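Local coordinates for protein flavodoxin (Bacillus cereus, PDB 6FSG) that probably donates low-potential electrons to a number of redox enzymes, using a bound flavin mononucleotide as its redox cofactor, at residues A[23-28]-A[141-146]; A[52-57]-A[103-108]; A[108-111]-A[115-118]. All blocks are in the same frame, centred on the assembly; numbering follows the deposited sequence. Where two conformers were deposited one is given.

Contact 1 of 3, residues A[23-28]-A[141-146]; sequences GVIRET and EFVKHL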
ATOM      1  N   GLY A  23       7.079 -10.555   2.263  1.00  4.69           N
ATOM      2  CA  GLY A  23       7.914 -11.746   2.299  1.00  4.45           C
ATOM      3  C   GLY A  23       8.723 -11.922   1.029  1.00  5.14           C
ATOM      4  O   GLY A  23       9.882 -12.333   1.072  1.00  6.47           O
ATOM      5  N   VAL A  24       8.122 -11.599  -0.118  1.00  4.50           N
ATOM      6  CA  VAL A  24       8.835 -11.632  -1.392  1.00  5.34           C
ATOM      7  C   VAL A  24       9.950 -10.590  -1.405  1.00  4.23           C
ATOM      8  O   VAL A  24      11.093 -10.886  -1.764  1.00  4.36           O
ATOM      9  CB  VAL A  24       7.847 -11.438  -2.558  1.00  5.77           C
ATOM     10  CG1 VAL A  24       8.584 -11.191  -3.859  1.00  7.08           C
ATOM     11  CG2 VAL A  24       6.911 -12.635  -2.642  1.00  6.51           C
ATOM     12  N   ILE A  25       9.639  -9.353  -1.005  1.00  5.32           N
ATOM     13  CA  ILE A  25      10.652  -8.298  -1.010  1.00  4.72           C
ATOM     14  C   ILE A  25      11.807  -8.651  -0.080  1.00  5.25           C
ATOM     15  O   ILE A  25      12.973  -8.360  -0.388  1.00  5.45           O
ATOM     16  CB  ILE A  25       9.999  -6.934  -0.682  1.00  5.03           C
ATOM     17  CG1 ILE A  25       9.059  -6.493  -1.815  1.00  5.14           C
ATOM     18  CG2 ILE A  25      11.045  -5.863  -0.398  1.00  5.83           C
ATOM     19  CD1 ILE A  25       8.282  -5.247  -1.531  1.00  6.69           C
ATOM     20  N   ARG A  26      11.520  -9.334   1.037  1.00  5.26           N
ATOM     21  CA  ARG A  26      12.566  -9.708   1.985  1.00  6.11           C
ATOM     22  C   ARG A  26      13.544 -10.738   1.438  1.00  6.48           C
ATOM     23  O   ARG A  26      14.634 -10.880   2.001  1.00  8.17           O
ATOM     24  CB  ARG A  26      11.972 -10.182   3.309  1.00  7.16           C
ATOM     25  CG  ARG A  26      11.533  -8.992   4.149  1.00  9.19           C
ATOM     26  CD  ARG A  26      10.780  -9.355   5.390  1.00 10.95           C
ATOM     27  NE  ARG A  26      10.568  -8.151   6.196  1.00 11.62           N
ATOM     28  CZ  ARG A  26       9.578  -7.992   7.063  1.00 11.56           C
ATOM     29  NH1 ARG A  26       8.702  -8.964   7.239  1.00 12.87           N
ATOM     30  NH2 ARG A  26       9.471  -6.866   7.756  1.00 11.52           N
ATOM     31  N   GLU A  27      13.208 -11.432   0.353  1.00  5.96           N
ATOM     32  CA  GLU A  27      14.173 -12.297  -0.316  1.00  6.00           C
ATOM     33  C   GLU A  27      15.100 -11.542  -1.264  1.00  6.75           C
ATOM     34  O   GLU A  27      15.938 -12.175  -1.913  1.00  8.14           O
ATOM     35  CB  GLU A  27      13.477 -13.450  -1.042  1.00  6.63           C
ATOM     36  CG  GLU A  27      12.796 -14.446  -0.118  1.00  7.85           C
ATOM     37  CD  GLU A  27      13.745 -15.122   0.853  1.00  8.50           C
ATOM     38  OE1 GLU A  27      14.971 -15.163   0.585  1.00  7.88           O
ATOM     39  OE2 GLU A  27      13.244 -15.619   1.889  1.00 11.86           O
ATOM     40  N   THR A  28      14.996 -10.219  -1.344  1.00  6.59           N
ATOM     41  CA  THR A  28      15.954  -9.407  -2.086  1.00  6.13           C
ATOM     42  C   THR A  28      16.869  -8.681  -1.105  1.00  8.01           C
ATOM     43  O   THR A  28      16.667  -8.715   0.111  1.00  8.78           O
ATOM     44  CB  THR A  28      15.249  -8.403  -3.010  1.00  7.05           C
ATOM     45  OG1 THR A  28      14.606  -7.370  -2.248  1.00  6.93           O
ATOM     46  CG2 THR A  28      14.223  -9.112  -3.887  1.00  8.91           C
ATOM     47  N   GLU A 141       8.092  -6.724  -9.254  1.00  7.10           N
ATOM     48  CA  GLU A 141       8.158  -5.561 -10.136  1.00  6.80           C
ATOM     49  C   GLU A 141       8.533  -4.302  -9.359  1.00  6.37           C
ATOM     50  O   GLU A 141       9.248  -3.436  -9.880  1.00  7.12           O
ATOM     51  CB  GLU A 141       6.835  -5.389 -10.885  1.00  8.00           C
ATOM     52  CG  GLU A 141       6.592  -6.458 -11.944  1.00 10.57           C
ATOM     53  CD  GLU A 141       7.558  -6.330 -13.092  1.00 13.45           C
ATOM     54  OE1 GLU A 141       7.641  -5.214 -13.641  1.00 13.32           O
ATOM     55  OE2 GLU A 141       8.249  -7.317 -13.420  1.00 14.98           O
ATOM     56  N   PHE A 142       8.051  -4.174  -8.119  1.00  5.59           N
ATOM     57  CA  PHE A 142       8.411  -3.012  -7.315  1.00  5.98           C
ATOM     58  C   PHE A 142       9.925  -2.918  -7.136  1.00  6.59           C
ATOM     59  O   PHE A 142      10.525  -1.851  -7.327  1.00  7.15           O
ATOM     60  CB  PHE A 142       7.703  -3.054  -5.955  1.00  5.31           C
ATOM     61  CG  PHE A 142       7.901  -1.799  -5.150  1.00  5.76           C
ATOM     62  CD1 PHE A 142       7.112  -0.674  -5.364  1.00  7.63           C
ATOM     63  CD2 PHE A 142       8.900  -1.725  -4.206  1.00  7.48           C
ATOM     64  CE1 PHE A 142       7.321   0.499  -4.642  1.00  8.54           C
ATOM     65  CE2 PHE A 142       9.093  -0.570  -3.469  1.00  8.06           C
ATOM     66  CZ  PHE A 142       8.304   0.543  -3.693  1.00  8.63           C
ATOM     67  N   VAL A 143      10.561  -4.034  -6.782  0.56  6.78           N
ATOM     68  CA  VAL A 143      11.993  -4.001  -6.505  0.56  8.06           C
ATOM     69  C   VAL A 143      12.771  -3.537  -7.730  0.56  8.65           C
ATOM     70  O   VAL A 143      13.785  -2.839  -7.602  0.56  8.43           O
ATOM     71  CB  VAL A 143      12.478  -5.373  -6.009  0.56  7.90           C
ATOM     72  CG1 VAL A 143      13.979  -5.356  -5.776  0.56  7.78           C
ATOM     73  CG2 VAL A 143      11.787  -5.764  -4.720  0.56  7.37           C
ATOM     74  N   LYS A 144      12.324  -3.924  -8.932  1.00  9.20           N
ATOM     75  CA  LYS A 144      13.058  -3.572 -10.148  1.00 10.22           C
ATOM     76  C   LYS A 144      13.285  -2.066 -10.268  1.00 11.02           C
ATOM     77  O   LYS A 144      14.259  -1.636 -10.895  1.00 12.19           O
ATOM     78  CB  LYS A 144      12.321  -4.050 -11.406  1.00 11.60           C
ATOM     79  CG  LYS A 144      12.266  -5.553 -11.599  1.00 13.78           C
ATOM     80  CD  LYS A 144      11.642  -5.895 -12.960  1.00 17.29           C
ATOM     81  CE  LYS A 144      11.488  -7.398 -13.151  1.00 19.82           C
ATOM     82  NZ  LYS A 144      10.761  -7.763 -14.410  1.00 21.24           N
ATOM     83  N   HIS A 145      12.387  -1.251  -9.706  1.00 11.76           N
ATOM     84  CA  HIS A 145      12.492   0.200  -9.789  1.00 12.46           C
ATOM     85  C   HIS A 145      13.440   0.801  -8.762  1.00 14.13           C
ATOM     86  O   HIS A 145      13.756   1.993  -8.853  1.00 14.81           O
ATOM     87  CB  HIS A 145      11.100   0.810  -9.628  1.00 12.54           C
ATOM     88  CG  HIS A 145      10.222   0.612 -10.822  1.00 11.88           C
ATOM     89  ND1 HIS A 145      10.176   1.515 -11.860  1.00 12.35           N
ATOM     90  CD2 HIS A 145       9.371  -0.389 -11.152  1.00 12.92           C
ATOM     91  CE1 HIS A 145       9.332   1.082 -12.781  1.00 11.90           C
ATOM     92  NE2 HIS A 145       8.829  -0.070 -12.374  1.00 13.41           N
ATOM     93  N   LEU A 146      13.899   0.025  -7.793  1.00 14.27           N
ATOM     94  CA  LEU A 146      14.877   0.525  -6.843  1.00 16.45           C
ATOM     95  C   LEU A 146      16.264   0.440  -7.469  1.00 23.45           C
ATOM     96  O   LEU A 146      16.499  -0.313  -8.419  1.00 22.21           O
ATOM     97  CB  LEU A 146      14.802  -0.286  -5.557  1.00 14.26           C
ATOM     98  CG  LEU A 146      13.406  -0.370  -4.934  1.00 12.34           C
ATOM     99  CD1 LEU A 146      13.479  -1.293  -3.752  1.00 11.72           C
ATOM    100  CD2 LEU A 146      12.893   0.989  -4.535  1.00 12.22           C
TER
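Ile25 and Val143 bring together the C-terminal ends of helices 13-26 and 129-144, two helices that pack beside each other on the same face of the five-stranded parallel sheet of the flavodoxin fold. Their CA atoms stand 7.1 Å apart, and no hydrogen bond crosses the interface, which is built from a few apolar branches and one threonine hydroxyl. Along the first segment, Ile25 makes contact first. Its CG1 lies 4.1 Å from CG2 of Val143, the two side chains sliding past each other in opposite directions. With CG1 beside the backbone N (chi1 -68°) and the chain extended beyond it, CD1 is carried toward the sheet, to the buried Phe142, where it approaches CD2 of the ring obliquely at 4.5 Å. Both Ile25 and Phe142 also rest on Ile53 of strand 51-55, so this sheet-facing part of the contact belongs to the hydrophobic layer between helices and sheet. Ile25 further touches Leu3 on strand 2-7. Beyond the helix Thr28 follows, its backbone N donating to Ile25 O at 2.9 Å. The hydroxyl of Thr28 sits between the backbone N and the carbonyl carbon (chi1 70°), a position from which OG1 lies within hydrogen-bonding distance of both Ile25 O and Asn30 OD1. The same atom meets Val143 tip to tip where both residues are partly exposed. In the conformer of Val143 described here, the two methyls CG1 and CG2 are each 4.1 Å from Thr28 OG1.

Contact 2 of 3, residues A[52-57]-A[103-108]; sequences IILGAY and DILIEK. With FMN (flavin mononucleotide), chain B.
Leu54 on strand 51-55 and Leu105 on helix 100-111 mark the closest approach of the two backbones, 7.5 Å between CA atoms, and from there the chains run in broadly opposed senses. The strand is held centrally in the sheet: Ile53 pairs by backbone hydrogen bonds with Val4 and Ile6, while Ile52 and Leu54 pair with strand 84-91. Leu54 and Ala56 both point toward the helix, Ile53 to the opposite face. Leu105 supplies the whole helix side of the contact through one methyl. Its CG stands beside the backbone N (chi1 -69°) and the branch continues extended, which places CD1 3.8 Å from Ala56 CB and 4.2 Å from Leu54 CB. All three residues are buried, and Leu105 also touches Val87 of strand 84-91. This is the helix-to-sheet packing of the three-layer alpha/beta/alpha flavodoxin-like fold, here on the face opposite helices 13-26 and 129-144. Past Ala56 the chain runs on toward the FMN site. FMN is hydrogen-bonded by Ser9, Met10, Ser11, Asn13 and Thr14, the segment running into helix 13-26, which in flavodoxins holds the phosphate. Tyr57 belongs to this pocket. Its CG is turned between the backbone N and the carbonyl carbon (chi1 59°), and the ring offers one face to the phosphate: O3P of FMN lies over it, 3.5 Å from Tyr57 CD1. Nearer the backbone, Tyr57 CB comes within 3.3 Å of the ester oxygen O5' of FMN.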
ATOM      1  N   ILE A  52       7.933   3.159  -0.770  1.00  4.15           N
ATOM      2  CA  ILE A  52       6.748   3.208   0.075  1.00  3.94           C
ATOM      3  C   ILE A  52       5.666   2.348  -0.554  1.00  3.92           C
ATOM      4  O   ILE A  52       5.322   2.543  -1.722  1.00  4.50           O
ATOM      5  CB  ILE A  52       6.223   4.653   0.191  1.00  4.72           C
ATOM      6  CG1 ILE A  52       7.258   5.571   0.851  1.00  6.22           C
ATOM      7  CG2 ILE A  52       4.904   4.650   0.924  1.00  5.50           C
ATOM      8  CD1 ILE A  52       6.988   7.044   0.599  1.00  8.22           C
ATOM      9  N   ILE A  53       5.090   1.437   0.220  1.00  3.62           N
ATOM     10  CA  ILE A  53       3.954   0.649  -0.245  1.00  3.52           C
ATOM     11  C   ILE A  53       2.818   0.818   0.754  1.00  3.05           C
ATOM     12  O   ILE A  53       3.007   0.598   1.953  1.00  4.30           O
ATOM     13  CB  ILE A  53       4.316  -0.841  -0.414  1.00  3.66           C
ATOM     14  CG1 ILE A  53       5.518  -1.029  -1.341  1.00  5.91           C
ATOM     15  CG2 ILE A  53       3.115  -1.610  -0.941  1.00  4.17           C
ATOM     16  CD1 ILE A  53       6.012  -2.472  -1.441  1.00  6.51           C
ATOM     17  N   LEU A  54       1.646   1.212   0.267  1.00  3.16           N
ATOM     18  CA  LEU A  54       0.467   1.340   1.114  1.00  2.80           C
ATOM     19  C   LEU A  54      -0.560   0.280   0.738  1.00  3.19           C
ATOM     20  O   LEU A  54      -0.739  -0.031  -0.440  1.00  4.18           O
ATOM     21  CB  LEU A  54      -0.167   2.733   0.999  1.00  3.90           C
ATOM     22  CG  LEU A  54       0.785   3.912   1.231  1.00  4.15           C
ATOM     23  CD1 LEU A  54       0.048   5.247   1.079  1.00  6.79           C
ATOM     24  CD2 LEU A  54       1.475   3.844   2.593  1.00  5.15           C
ATOM     25  N   GLY A  55      -1.224  -0.278   1.746  1.00  3.10           N
ATOM     26  CA  GLY A  55      -2.271  -1.251   1.517  1.00  3.16           C
ATOM     27  C   GLY A  55      -3.532  -0.871   2.266  1.00  2.79           C
ATOM     28  O   GLY A  55      -3.466  -0.540   3.455  1.00  4.17           O
ATOM     29  N   ALA A  56      -4.692  -0.931   1.612  1.00  3.48           N
ATOM     30  CA  ALA A  56      -5.918  -0.542   2.298  1.00  3.83           C
ATOM     31  C   ALA A  56      -7.141  -1.173   1.652  1.00  3.95           C
ATOM     32  O   ALA A  56      -7.275  -1.165   0.424  1.00  4.07           O
ATOM     33  CB  ALA A  56      -6.114   0.986   2.323  1.00  4.57           C
ATOM     34  N   TYR A  57      -8.043  -1.682   2.496  1.00  3.51           N
ATOM     35  CA  TYR A  57      -9.402  -1.993   2.067  1.00  3.98           C
ATOM     36  C   TYR A  57     -10.191  -0.693   1.868  1.00  3.56           C
ATOM     37  O   TYR A  57      -9.766   0.383   2.281  1.00  3.98           O
ATOM     38  CB  TYR A  57     -10.094  -2.903   3.090  1.00  5.73           C
ATOM     39  CG  TYR A  57     -10.209  -2.340   4.501  1.00  4.53           C
ATOM     40  CD1 TYR A  57      -9.192  -2.527   5.426  1.00  5.18           C
ATOM     41  CD2 TYR A  57     -11.343  -1.636   4.916  1.00  6.29           C
ATOM     42  CE1 TYR A  57      -9.285  -2.024   6.715  1.00  6.20           C
ATOM     43  CE2 TYR A  57     -11.446  -1.123   6.228  1.00  7.16           C
ATOM     44  CZ  TYR A  57     -10.407  -1.323   7.116  1.00  7.92           C
ATOM     45  OH  TYR A  57     -10.476  -0.816   8.405  1.00 10.07           O
ATOM     46  N   ASP A 103      -7.176   3.803  -5.212  1.00  3.44           N
ATOM     47  CA  ASP A 103      -7.068   4.946  -6.113  1.00  3.72           C
ATOM     48  C   ASP A 103      -6.855   6.252  -5.349  1.00  3.05           C
ATOM     49  O   ASP A 103      -6.091   7.119  -5.797  1.00  4.41           O
ATOM     50  CB  ASP A 103      -8.335   4.995  -6.963  1.00  4.04           C
ATOM     51  CG  ASP A 103      -8.529   3.734  -7.779  1.00  4.56           C
ATOM     52  OD1 ASP A 103      -7.671   3.459  -8.646  1.00  6.46           O
ATOM     53  OD2 ASP A 103      -9.513   3.016  -7.518  1.00  5.81           O
ATOM     54  N   ILE A 104      -7.504   6.404  -4.187  1.00  3.68           N
ATOM     55  CA  ILE A 104      -7.348   7.605  -3.361  1.00  4.17           C
ATOM     56  C   ILE A 104      -5.916   7.721  -2.845  1.00  3.70           C
ATOM     57  O   ILE A 104      -5.309   8.803  -2.866  1.00  3.59           O
ATOM     58  CB  ILE A 104      -8.364   7.585  -2.198  1.00  4.82           C
ATOM     59  CG1 ILE A 104      -9.795   7.752  -2.728  1.00  6.54           C
ATOM     60  CG2 ILE A 104      -8.030   8.663  -1.157  1.00  6.91           C
ATOM     61  CD1 ILE A 104     -10.895   7.349  -1.737  1.00  6.83           C
ATOM     62  N   LEU A 105      -5.361   6.613  -2.342  1.00  3.62           N
ATOM     63  CA  LEU A 105      -3.996   6.657  -1.822  1.00  3.92           C
ATOM     64  C   LEU A 105      -2.981   6.895  -2.937  1.00  3.59           C
ATOM     65  O   LEU A 105      -2.011   7.642  -2.747  1.00  3.66           O
ATOM     66  CB  LEU A 105      -3.678   5.394  -1.024  1.00  3.33           C
ATOM     67  CG  LEU A 105      -4.445   5.284   0.297  1.00  4.05           C
ATOM     68  CD1 LEU A 105      -4.154   3.970   0.990  1.00  6.01           C
ATOM     69  CD2 LEU A 105      -4.151   6.453   1.231  1.00  5.28           C
ATOM     70  N   ILE A 106      -3.194   6.293  -4.114  1.00  3.35           N
ATOM     71  CA  ILE A 106      -2.323   6.580  -5.255  1.00  3.55           C
ATOM     72  C   ILE A 106      -2.315   8.074  -5.554  1.00  3.35           C
ATOM     73  O   ILE A 106      -1.258   8.686  -5.746  1.00  3.84           O
ATOM     74  CB  ILE A 106      -2.719   5.736  -6.485  1.00  4.10           C
ATOM     75  CG1 ILE A 106      -2.259   4.276  -6.298  1.00  4.46           C
ATOM     76  CG2 ILE A 106      -2.138   6.357  -7.773  1.00  4.44           C
ATOM     77  CD1 ILE A 106      -2.738   3.346  -7.390  1.00  4.86           C
ATOM     78  N   GLU A 107      -3.502   8.681  -5.629  0.73  4.16           N
ATOM     79  CA  GLU A 107      -3.588  10.108  -5.923  0.73  4.91           C
ATOM     80  C   GLU A 107      -2.776  10.935  -4.931  0.73  4.69           C
ATOM     81  O   GLU A 107      -2.083  11.884  -5.321  0.73  4.70           O
ATOM     82  CB  GLU A 107      -5.058  10.537  -5.914  0.73  7.44           C
ATOM     83  CG  GLU A 107      -5.333  12.013  -6.109  0.73  9.88           C
ATOM     84  CD  GLU A 107      -6.804  12.317  -5.919  0.73 12.47           C
ATOM     85  OE1 GLU A 107      -7.271  12.393  -4.761  0.73 12.81           O
ATOM     86  OE2 GLU A 107      -7.507  12.423  -6.934  0.73 15.02           O
ATOM     87  N   LYS A 108      -2.884  10.631  -3.637  1.00  4.61           N
ATOM     88  CA  LYS A 108      -2.177  11.429  -2.635  1.00  3.98           C
ATOM     89  C   LYS A 108      -0.664  11.267  -2.765  1.00  3.97           C
ATOM     90  O   LYS A 108       0.083  12.247  -2.674  1.00  4.90           O
ATOM     91  CB  LYS A 108      -2.673  11.068  -1.234  1.00  4.34           C
ATOM     92  CG  LYS A 108      -2.146  11.976  -0.110  1.00  4.54           C
ATOM     93  CD  LYS A 108      -2.471  13.467  -0.314  1.00  5.60           C
ATOM     94  CE  LYS A 108      -3.976  13.726  -0.323  1.00  7.00           C
ATOM     95  NZ  LYS A 108      -4.277  15.176  -0.445  1.00  8.56           N
TER
HETATM   96  N1  FMN B1001     -15.290  -2.584  -0.690  1.00 11.30           N
HETATM   97  C2  FMN B1001     -15.171  -1.858  -1.836  1.00 10.48           C
HETATM   98  O2  FMN B1001     -14.444  -2.332  -2.704  1.00  8.41           O
HETATM   99  N3  FMN B1001     -15.806  -0.628  -1.951  1.00 11.23           N
HETATM  100  C4  FMN B1001     -16.530  -0.075  -0.910  1.00 12.38           C
HETATM  101  O4  FMN B1001     -17.063   1.046  -1.081  1.00 13.27           O
HETATM  102  C4A FMN B1001     -16.631  -0.838   0.278  1.00 11.37           C
HETATM  103  N5  FMN B1001     -17.330  -0.403   1.394  1.00 14.01           N
HETATM  104  C5A FMN B1001     -17.399  -1.181   2.544  1.00 13.27           C
HETATM  105  C6  FMN B1001     -18.147  -0.764   3.653  1.00 14.31           C
HETATM  106  C7  FMN B1001     -18.266  -1.566   4.793  1.00 15.18           C
HETATM  107  C7M FMN B1001     -19.067  -1.085   5.984  1.00 16.52           C
HETATM  108  C8  FMN B1001     -17.654  -2.826   4.779  1.00 15.24           C
HETATM  109  C8M FMN B1001     -17.749  -3.760   5.950  1.00 15.03           C
HETATM  110  C9  FMN B1001     -16.947  -3.260   3.662  1.00 13.32           C
HETATM  111  C9A FMN B1001     -16.815  -2.449   2.549  1.00 12.00           C
HETATM  112  N10 FMN B1001     -16.072  -2.890   1.474  1.00 10.70           N
HETATM  113  C10 FMN B1001     -16.011  -2.093   0.352  1.00 10.82           C
HETATM  114  C1' FMN B1001     -15.456  -4.273   1.438  1.00 10.45           C
HETATM  115  C2' FMN B1001     -14.109  -4.470   2.118  1.00 10.00           C
HETATM  116  O2' FMN B1001     -13.163  -3.561   1.617  1.00 10.24           O
HETATM  117  C3' FMN B1001     -13.678  -5.915   1.825  1.00  9.81           C
HETATM  118  O3' FMN B1001     -14.433  -6.771   2.645  1.00 10.10           O
HETATM  119  C4' FMN B1001     -12.196  -6.230   2.071  1.00  8.44           C
HETATM  120  O4' FMN B1001     -11.907  -7.595   1.771  1.00  6.78           O
HETATM  121  C5' FMN B1001     -11.779  -5.967   3.509  1.00  8.23           C
HETATM  122  O5' FMN B1001     -10.371  -6.110   3.544  1.00  6.43           O
HETATM  123  P   FMN B1001      -9.757  -6.559   4.927  1.00  5.76           P
HETATM  124  O1P FMN B1001      -8.274  -6.333   4.835  1.00  5.06           O
HETATM  125  O2P FMN B1001     -10.034  -8.017   5.102  1.00  5.88           O
HETATM  126  O3P FMN B1001     -10.411  -5.736   6.007  1.00  8.38           O

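Contact 3 of 3, residues A[108-111]-A[115-118]; sequences KLQE and AVVL
Val116 inserts one methyl, CG2, against the last turn of helix 100-111, where it meets Gln110 CG at 4.0 Å and Leu109 CB at 4.1 Å. Three residues separate the segments, so the contact closes the short turn by which the helix leads into strand 115-124. It thus lies in the crossover of the beta-alpha-beta unit of strand 84-91, this helix and that strand. The choice of methyl follows from the torsion of Val116: CG1 is anti to the backbone N (chi1 174°), and CG2, anti to the carbonyl carbon, is the branch that faces the helix. Gln110 crosses this valine obliquely; its chi1 of -63° sets CG beside the backbone N and against the valine methyl, and the extended chain carries the amide onward. Leu109 contributes its CB alone to Val116, while its side chain packs on Ala85 and Val87 of the sheet. Further round the helix, Lys108 is folded at chi2 and chi3 and brings NZ within 2.8 Å of Glu111 OE1, on its syn side, 23° out of the carboxylate plane; the ammonium group also pairs with Asp76. The charged pairing therefore stays within the helix and between it and Asp76, whereas the junction with the strand rests on van der Waals contact without a crossing hydrogen bond.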
ATOM      1  N   LYS A 108      -2.884  10.631  -3.637  1.00  4.61           N
ATOM      2  CA  LYS A 108      -2.177  11.429  -2.635  1.00  3.98           C
ATOM      3  C   LYS A 108      -0.664  11.267  -2.765  1.00  3.97           C
ATOM      4  O   LYS A 108       0.083  12.247  -2.674  1.00  4.90           O
ATOM      5  CB  LYS A 108      -2.673  11.068  -1.234  1.00  4.34           C
ATOM      6  CG  LYS A 108      -2.146  11.976  -0.110  1.00  4.54           C
ATOM      7  CD  LYS A 108      -2.471  13.467  -0.314  1.00  5.60           C
ATOM      8  CE  LYS A 108      -3.976  13.726  -0.323  1.00  7.00           C
ATOM      9  NZ  LYS A 108      -4.277  15.176  -0.445  1.00  8.56           N
ATOM     10  N   LEU A 109      -0.194  10.044  -3.009  1.00  3.98           N
ATOM     11  CA  LEU A 109       1.229   9.834  -3.255  1.00  4.06           C
ATOM     12  C   LEU A 109       1.710  10.659  -4.443  1.00  4.14           C
ATOM     13  O   LEU A 109       2.785  11.264  -4.386  1.00  4.50           O
ATOM     14  CB  LEU A 109       1.518   8.351  -3.484  1.00  4.85           C
ATOM     15  CG  LEU A 109       1.370   7.437  -2.258  1.00  4.41           C
ATOM     16  CD1 LEU A 109       1.192   5.989  -2.675  1.00  4.62           C
ATOM     17  CD2 LEU A 109       2.567   7.585  -1.333  1.00  5.86           C
ATOM     18  N   GLN A 110       0.915  10.710  -5.520  1.00  4.50           N
ATOM     19  CA  GLN A 110       1.277  11.518  -6.681  1.00  5.31           C
ATOM     20  C   GLN A 110       1.399  12.984  -6.307  1.00  4.75           C
ATOM     21  O   GLN A 110       2.336  13.669  -6.736  1.00  4.87           O
ATOM     22  CB  GLN A 110       0.217  11.379  -7.771  1.00  5.16           C
ATOM     23  CG  GLN A 110       0.036   9.994  -8.338  1.00  5.83           C
ATOM     24  CD  GLN A 110      -1.208   9.904  -9.207  1.00  5.88           C
ATOM     25  OE1 GLN A 110      -2.092  10.766  -9.141  1.00  7.47           O
ATOM     26  NE2 GLN A 110      -1.290   8.853 -10.021  1.00  6.50           N
ATOM     27  N   GLU A 111       0.438  13.486  -5.522  1.00  5.00           N
ATOM     28  CA  GLU A 111       0.433  14.893  -5.152  1.00  5.55           C
ATOM     29  C   GLU A 111       1.679  15.268  -4.369  1.00  6.14           C
ATOM     30  O   GLU A 111       2.135  16.408  -4.454  1.00  6.70           O
ATOM     31  CB  GLU A 111      -0.800  15.215  -4.304  1.00  6.43           C
ATOM     32  CG  GLU A 111      -2.099  15.251  -5.074  1.00  8.82           C
ATOM     33  CD  GLU A 111      -3.315  15.505  -4.201  1.00 11.64           C
ATOM     34  OE1 GLU A 111      -3.160  15.732  -2.980  1.00 12.62           O
ATOM     35  OE2 GLU A 111      -4.438  15.484  -4.754  1.00 13.12           O
ATOM     36  N   ALA A 115       7.058   8.824  -7.169  1.00  4.46           N
ATOM     37  CA  ALA A 115       6.944   8.148  -8.456  1.00  4.14           C
ATOM     38  C   ALA A 115       6.162   6.860  -8.212  1.00  4.44           C
ATOM     39  O   ALA A 115       6.687   5.916  -7.611  1.00  4.74           O
ATOM     40  CB  ALA A 115       8.328   7.842  -9.020  1.00  5.68           C
ATOM     41  N   VAL A 116       4.900   6.831  -8.626  1.00  4.76           N
ATOM     42  CA  VAL A 116       4.082   5.630  -8.483  1.00  5.08           C
ATOM     43  C   VAL A 116       4.439   4.716  -9.646  1.00  5.41           C
ATOM     44  O   VAL A 116       4.238   5.076 -10.812  1.00  7.41           O
ATOM     45  CB  VAL A 116       2.588   5.977  -8.447  1.00  5.61           C
ATOM     46  CG1 VAL A 116       1.732   4.725  -8.454  1.00  6.62           C
ATOM     47  CG2 VAL A 116       2.295   6.853  -7.223  1.00  7.45           C
ATOM     48  N   VAL A 117       5.023   3.555  -9.333  1.00  4.88           N
ATOM     49  CA  VAL A 117       5.701   2.738 -10.337  1.00  5.83           C
ATOM     50  C   VAL A 117       4.902   1.523 -10.784  1.00  5.98           C
ATOM     51  O   VAL A 117       5.331   0.826 -11.720  1.00  7.36           O
ATOM     52  CB  VAL A 117       7.112   2.307  -9.875  1.00  8.06           C
ATOM     53  CG1 VAL A 117       7.995   3.528  -9.678  1.00  9.31           C
ATOM     54  CG2 VAL A 117       7.043   1.488  -8.598  1.00  9.22           C
ATOM     55  N   LEU A 118       3.766   1.246 -10.145  1.00  4.76           N
ATOM     56  CA  LEU A 118       2.888   0.150 -10.514  1.00  3.99           C
ATOM     57  C   LEU A 118       1.455   0.655 -10.533  1.00  4.01           C
ATOM     58  O   LEU A 118       1.103   1.587  -9.803  1.00  4.70           O
ATOM     59  CB  LEU A 118       2.970  -1.015  -9.506  1.00  4.52           C
ATOM     60  CG  LEU A 118       4.351  -1.620  -9.282  1.00  7.01           C
ATOM     61  CD1 LEU A 118       4.310  -2.651  -8.169  1.00  7.19           C
ATOM     62  CD2 LEU A 118       4.936  -2.243 -10.546  1.00 10.47           C
TER

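Contact 2 is the core contact, every touching residue being buried, whereas contacts 1 and 3 are partly buried. Contacts 2 and 3 both use helix 100-111 and share Lys108; they meet where Leu54 CD1 lies 4.0 Å from Leu109 CD1. Contact 1 belongs to the other face of the sheet, yet reaches contact 2 through the strand: Ile25 CD1 is 3.6 Å from Ile53 CD1. It also joins contact 3, since Phe142 and His145 pack on Val117. All three are apolar across the interface; polar groups appear at the margins, as the Thr28 hydroxyl in contact 1 and the Gln110 amide in contact 3, while contact 2 alone adjoins the cofactor.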